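Local coordinates for catechol 1,2 dioxygenase (Acinetobacter radioresistens, PDB 2XSU), which probably catalyses the iron(III)-dependent intradiol cleavage of catechol by dioxygen to cis,cis-muconate, the first step of a branch of the beta-ketoadipate pathway, at residues I150-N162 with L179-Y191. The protein carries 1 engineered substitution. Residues are numbered along the deposited sequence; the frame is centred on the assembly and turned at random.
Sequences IIEGAKVEVWHAN and LRRTILTDVNGKY
Leu179 CB sits over one face of the His160 imidazole in a CH-pi contact, offset toward the rim, 4.3 Å from the ring centroid. In the ring plane, His160 ND1 donates to Ala161 O, while NE2 is bonded to Thr195 OG1, so both nitrogens fix the ring's rotation. One face of the Tyr191 ring carries Val156 CG1 over its centre, 4.2 Å from the centroid; with chi1 179° this methyl extends anti to the backbone N, leaving CG2 to meet Thr185 CG2. The Trp159 indole and Arg180 guanidinium planes lie 19° apart, and NH1 approaches Trp159 CD1 obliquely at 3.5 Å. Arg180 NH1 is hydrogen-bonded to Leu111 O and NH2 to Ser168 O, and Trp159 stacks on the iron ligand His227. Between strands 155-159 and 180-184, Val156 with Ile183 and Val158 with Arg181 form antiparallel hydrogen-bonded pairs. Beyond them Thr185 OG1, turned between its backbone N and carbonyl carbon (chi1 56°), donates to Ile151 O at 2.7 Å and accepts from Ala154 N at 3.0 Å. Water links Glu157 OE1 to Thr182 OG1, and OE1 is also hydrogen-bonded to Tyr112 OH. At the type I turn 186-189, Asp186 OD1 accepts hydrogen bonds from Asn188 N and Lys190 N, which reach it from opposite faces of its carboxylate, the former bond making an Asx turn. This antiparallel pairing belongs to the beta-sheet core of intradiol dioxygenases, with its Trp159-Arg180 end beside the iron(III) site.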
loop_
_atom_site.group_PDB
_atom_site.type_symbol
_atom_site.label_atom_id
_atom_site.label_comp_id
_atom_site.label_asym_id
_atom_site.label_seq_id
_atom_site.Cartn_x
_atom_site.Cartn_y
_atom_site.Cartn_z
ATOM N N ILE A 150 33.175 -24.567 -18.906
ATOM C CA ILE A 150 32.155 -25.089 -17.982
ATOM C C ILE A 150 32.382 -24.651 -16.519
ATOM O O ILE A 150 33.526 -24.432 -16.078
ATOM C CB ILE A 150 31.939 -26.631 -18.135
ATOM C CG1 ILE A 150 33.180 -27.420 -17.698
ATOM C CG2 ILE A 150 31.564 -26.989 -19.579
ATOM C CD1 ILE A 150 33.193 -27.820 -16.234
ATOM N N ILE A 151 31.277 -24.466 -15.796
ATOM C CA ILE A 151 31.289 -24.159 -14.370
ATOM C C ILE A 151 30.652 -25.324 -13.608
ATOM O O ILE A 151 29.439 -25.584 -13.737
ATOM C CB ILE A 151 30.533 -22.837 -14.025
ATOM C CG1 ILE A 151 31.145 -21.662 -14.785
ATOM C CG2 ILE A 151 30.547 -22.573 -12.528
ATOM C CD1 ILE A 151 30.305 -20.334 -14.706
ATOM N N GLU A 152 31.469 -26.033 -12.820
ATOM C CA GLU A 152 30.985 -27.114 -11.953
ATOM C C GLU A 152 30.541 -26.553 -10.597
ATOM O O GLU A 152 31.217 -25.684 -10.038
ATOM C CB GLU A 152 32.079 -28.193 -11.745
ATOM C CG GLU A 152 31.668 -29.314 -10.746
ATOM C CD GLU A 152 32.775 -30.369 -10.496
ATOM O OE1 GLU A 152 33.965 -30.058 -10.726
ATOM O OE2 GLU A 152 32.443 -31.510 -10.064
ATOM N N GLY A 153 29.409 -27.042 -10.070
ATOM C CA GLY A 153 28.920 -26.638 -8.757
ATOM C C GLY A 153 28.104 -25.354 -8.724
ATOM O O GLY A 153 27.773 -24.855 -7.652
ATOM N N ALA A 154 27.755 -24.842 -9.903
ATOM C CA ALA A 154 26.837 -23.709 -9.994
ATOM C C ALA A 154 25.466 -24.128 -9.472
ATOM O O ALA A 154 25.017 -25.254 -9.728
ATOM C CB ALA A 154 26.741 -23.219 -11.427
ATOM N N LYS A 155 24.821 -23.230 -8.735
ATOM C CA LYS A 155 23.515 -23.489 -8.129
ATOM C C LYS A 155 22.402 -23.034 -9.083
ATOM O O LYS A 155 22.224 -21.831 -9.280
ATOM C CB LYS A 155 23.447 -22.718 -6.821
ATOM C CG LYS A 155 22.321 -23.068 -5.932
ATOM C CD LYS A 155 22.539 -22.436 -4.562
ATOM C CE LYS A 155 21.309 -22.568 -3.686
ATOM N NZ LYS A 155 21.549 -22.111 -2.276
ATOM N N VAL A 156 21.675 -23.990 -9.668
ATOM C CA VAL A 156 20.596 -23.686 -10.628
ATOM C C VAL A 156 19.281 -23.882 -9.894
ATOM O O VAL A 156 18.894 -25.023 -9.581
ATOM C CB VAL A 156 20.678 -24.588 -11.879
ATOM C CG1 VAL A 156 19.512 -24.255 -12.859
ATOM C CG2 VAL A 156 22.042 -24.399 -12.566
ATOM N N GLU A 157 18.587 -22.779 -9.580
ATOM C CA GLU A 157 17.328 -22.859 -8.864
ATOM C C GLU A 157 16.206 -22.635 -9.833
ATOM O O GLU A 157 16.211 -21.619 -10.522
ATOM C CB GLU A 157 17.267 -21.801 -7.755
ATOM C CG GLU A 157 18.377 -21.949 -6.731
ATOM C CD GLU A 157 18.201 -20.969 -5.598
ATOM O OE1 GLU A 157 17.213 -21.106 -4.844
ATOM O OE2 GLU A 157 19.088 -20.072 -5.455
ATOM N N VAL A 158 15.270 -23.590 -9.905
ATOM C CA VAL A 158 14.139 -23.507 -10.860
ATOM C C VAL A 158 12.804 -23.636 -10.143
ATOM O O VAL A 158 12.660 -24.401 -9.164
ATOM C CB VAL A 158 14.269 -24.557 -12.012
ATOM C CG1 VAL A 158 15.335 -24.124 -13.007
ATOM C CG2 VAL A 158 14.643 -25.910 -11.448
ATOM N N TRP A 159 11.832 -22.845 -10.590
ATOM C CA TRP A 159 10.457 -23.010 -10.137
ATOM C C TRP A 159 9.491 -22.659 -11.255
ATOM O O TRP A 159 9.774 -21.784 -12.081
ATOM C CB TRP A 159 10.181 -22.225 -8.818
ATOM C CG TRP A 159 10.220 -20.660 -8.877
ATOM C CD1 TRP A 159 9.141 -19.822 -8.830
ATOM C CD2 TRP A 159 11.393 -19.814 -8.920
ATOM N NE1 TRP A 159 9.569 -18.498 -8.872
ATOM C CE2 TRP A 159 10.939 -18.466 -8.921
ATOM C CE3 TRP A 159 12.772 -20.066 -8.987
ATOM C CZ2 TRP A 159 11.830 -17.365 -8.998
ATOM C CZ3 TRP A 159 13.670 -18.986 -9.058
ATOM C CH2 TRP A 159 13.181 -17.632 -9.059
ATOM N N HIS A 160 8.356 -23.345 -11.285
ATOM C CA HIS A 160 7.349 -23.093 -12.339
ATOM C C HIS A 160 5.960 -23.621 -11.933
ATOM O O HIS A 160 5.826 -24.331 -10.909
ATOM C CB HIS A 160 7.820 -23.654 -13.701
ATOM C CG HIS A 160 7.822 -25.153 -13.816
ATOM N ND1 HIS A 160 6.668 -25.905 -13.974
ATOM C CD2 HIS A 160 8.857 -26.030 -13.865
ATOM C CE1 HIS A 160 7.002 -27.186 -14.090
ATOM N NE2 HIS A 160 8.322 -27.285 -14.043
ATOM N N ALA A 161 4.965 -23.255 -12.739
ATOM C CA ALA A 161 3.558 -23.626 -12.536
ATOM C C ALA A 161 3.214 -25.049 -12.975
ATOM O O ALA A 161 3.868 -25.652 -13.879
ATOM C CB ALA A 161 2.637 -22.632 -13.246
ATOM N N ASN A 162 2.173 -25.573 -12.339
ATOM C CA ASN A 162 1.612 -26.882 -12.742
ATOM C C ASN A 162 0.694 -26.786 -13.971
ATOM O O ASN A 162 0.641 -25.735 -14.639
ATOM C CB ASN A 162 0.941 -27.600 -11.543
ATOM C CG ASN A 162 -0.432 -27.037 -11.192
ATOM O OD1 ASN A 162 -0.932 -26.062 -11.782
ATOM N ND2 ASN A 162 -1.068 -27.686 -10.210
ATOM N N LEU A 179 7.414 -28.824 -7.998
ATOM C CA LEU A 179 7.934 -28.001 -9.114
ATOM C C LEU A 179 8.887 -26.881 -8.670
ATOM O O LEU A 179 8.957 -25.831 -9.314
ATOM C CB LEU A 179 6.759 -27.459 -9.974
ATOM C CG LEU A 179 5.728 -28.537 -10.366
ATOM C CD1 LEU A 179 4.526 -27.913 -11.083
ATOM C CD2 LEU A 179 6.371 -29.617 -11.270
ATOM N N ARG A 180 9.630 -27.136 -7.590
ATOM C CA ARG A 180 10.693 -26.234 -7.129
ATOM C C ARG A 180 11.899 -27.076 -6.743
ATOM O O ARG A 180 11.801 -27.941 -5.868
ATOM C CB ARG A 180 10.207 -25.441 -5.896
ATOM C CG ARG A 180 8.939 -24.613 -6.118
ATOM C CD ARG A 180 8.465 -23.999 -4.792
ATOM N NE ARG A 180 7.264 -23.200 -4.969
ATOM C CZ ARG A 180 7.254 -21.943 -5.414
ATOM N NH1 ARG A 180 8.407 -21.342 -5.722
ATOM N NH2 ARG A 180 6.097 -21.315 -5.555
ATOM N N ARG A 181 13.043 -26.822 -7.362
ATOM C CA ARG A 181 14.270 -27.590 -7.097
ATOM C C ARG A 181 15.519 -26.726 -7.200
ATOM O O ARG A 181 15.558 -25.739 -7.965
ATOM C CB ARG A 181 14.414 -28.772 -8.049
ATOM C CG ARG A 181 13.340 -29.857 -7.948
ATOM C CD ARG A 181 13.382 -30.615 -6.605
ATOM N NE ARG A 181 12.416 -31.720 -6.661
ATOM C CZ ARG A 181 11.149 -31.646 -6.288
ATOM N NH1 ARG A 181 10.657 -30.520 -5.782
ATOM N NH2 ARG A 181 10.343 -32.717 -6.402
ATOM N N THR A 182 16.564 -27.143 -6.483
ATOM C CA THR A 182 17.894 -26.605 -6.670
ATOM C C THR A 182 18.748 -27.741 -7.201
ATOM O O THR A 182 18.812 -28.815 -6.569
ATOM C CB THR A 182 18.488 -26.110 -5.333
ATOM O OG1 THR A 182 17.685 -25.031 -4.850
ATOM C CG2 THR A 182 19.949 -25.650 -5.506
ATOM N N ILE A 183 19.404 -27.486 -8.323
ATOM C CA ILE A 183 20.280 -28.478 -8.985
ATOM C C ILE A 183 21.701 -27.904 -9.055
ATOM O O ILE A 183 21.921 -26.828 -9.604
ATOM C CB ILE A 183 19.822 -28.837 -10.427
ATOM C CG1 ILE A 183 18.359 -29.249 -10.470
ATOM C CG2 ILE A 183 20.692 -29.986 -10.990
ATOM C CD1 ILE A 183 17.780 -29.333 -11.905
ATOM N N LEU A 184 22.689 -28.631 -8.519
ATOM C CA LEU A 184 24.074 -28.160 -8.644
ATOM C C LEU A 184 24.671 -28.745 -9.903
ATOM O O LEU A 184 24.558 -29.945 -10.141
ATOM C CB LEU A 184 24.931 -28.569 -7.416
ATOM C CG LEU A 184 24.390 -28.163 -6.045
ATOM C CD1 LEU A 184 25.241 -28.791 -4.891
ATOM C CD2 LEU A 184 24.324 -26.640 -5.928
ATOM N N THR A 185 25.298 -27.909 -10.734
ATOM C CA THR A 185 25.835 -28.427 -12.003
ATOM C C THR A 185 26.933 -29.471 -11.719
ATOM O O THR A 185 27.677 -29.362 -10.724
ATOM C CB THR A 185 26.390 -27.350 -12.938
ATOM O OG1 THR A 185 27.386 -26.600 -12.246
ATOM C CG2 THR A 185 25.245 -26.377 -13.392
ATOM N N ASP A 186 26.995 -30.479 -12.579
ATOM C CA ASP A 186 27.919 -31.597 -12.372
ATOM C C ASP A 186 29.308 -31.266 -12.930
ATOM O O ASP A 186 29.593 -30.125 -13.314
ATOM C CB ASP A 186 27.336 -32.885 -12.981
ATOM C CG ASP A 186 27.179 -32.823 -14.507
ATOM O OD1 ASP A 186 27.885 -32.062 -15.203
ATOM O OD2 ASP A 186 26.345 -33.597 -15.026
ATOM N N VAL A 187 30.176 -32.281 -12.969
ATOM C CA VAL A 187 31.545 -32.111 -13.455
ATOM C C VAL A 187 31.663 -31.610 -14.913
ATOM O O VAL A 187 32.698 -31.058 -15.304
ATOM C CB VAL A 187 32.372 -33.429 -13.243
ATOM C CG1 VAL A 187 31.915 -34.513 -14.180
ATOM C CG2 VAL A 187 33.859 -33.136 -13.428
ATOM N N ASN A 188 30.598 -31.778 -15.697
ATOM C CA ASN A 188 30.565 -31.297 -17.080
ATOM C C ASN A 188 29.806 -29.962 -17.236
ATOM O O ASN A 188 29.578 -29.505 -18.367
ATOM C CB ASN A 188 29.992 -32.381 -18.013
ATOM C CG ASN A 188 30.772 -33.718 -17.919
ATOM O OD1 ASN A 188 30.183 -34.785 -17.733
ATOM N ND2 ASN A 188 32.082 -33.640 -18.009
ATOM N N GLY A 189 29.475 -29.345 -16.104
ATOM C CA GLY A 189 28.733 -28.069 -16.077
ATOM C C GLY A 189 27.267 -28.255 -16.395
ATOM O O GLY A 189 26.570 -27.279 -16.678
ATOM N N LYS A 190 26.790 -29.496 -16.348
ATOM C CA LYS A 190 25.427 -29.820 -16.786
ATOM C C LYS A 190 24.410 -29.888 -15.665
ATOM O O LYS A 190 24.715 -30.308 -14.541
ATOM C CB LYS A 190 25.410 -31.160 -17.533
ATOM C CG LYS A 190 26.023 -31.163 -18.944
ATOM C CD LYS A 190 25.059 -30.583 -20.035
ATOM C CE LYS A 190 23.591 -31.088 -19.964
ATOM N NZ LYS A 190 23.432 -32.553 -20.267
ATOM N N TYR A 191 23.180 -29.432 -15.961
ATOM C CA TYR A 191 22.006 -29.738 -15.167
ATOM C C TYR A 191 20.925 -30.396 -16.043
ATOM O O TYR A 191 20.816 -30.120 -17.238
ATOM C CB TYR A 191 21.455 -28.478 -14.446
ATOM C CG TYR A 191 20.692 -27.553 -15.391
ATOM C CD1 TYR A 191 19.295 -27.628 -15.464
ATOM C CD2 TYR A 191 21.364 -26.654 -16.210
ATOM C CE1 TYR A 191 18.562 -26.804 -16.385
ATOM C CE2 TYR A 191 20.658 -25.807 -17.111
ATOM C CZ TYR A 191 19.268 -25.898 -17.172
ATOM O OH TYR A 191 18.573 -25.098 -18.054
HETATM O O HOH W 1 34.780 -29.948 -13.575
HETATM O O HOH W 2 15.623 -23.345 -5.256
#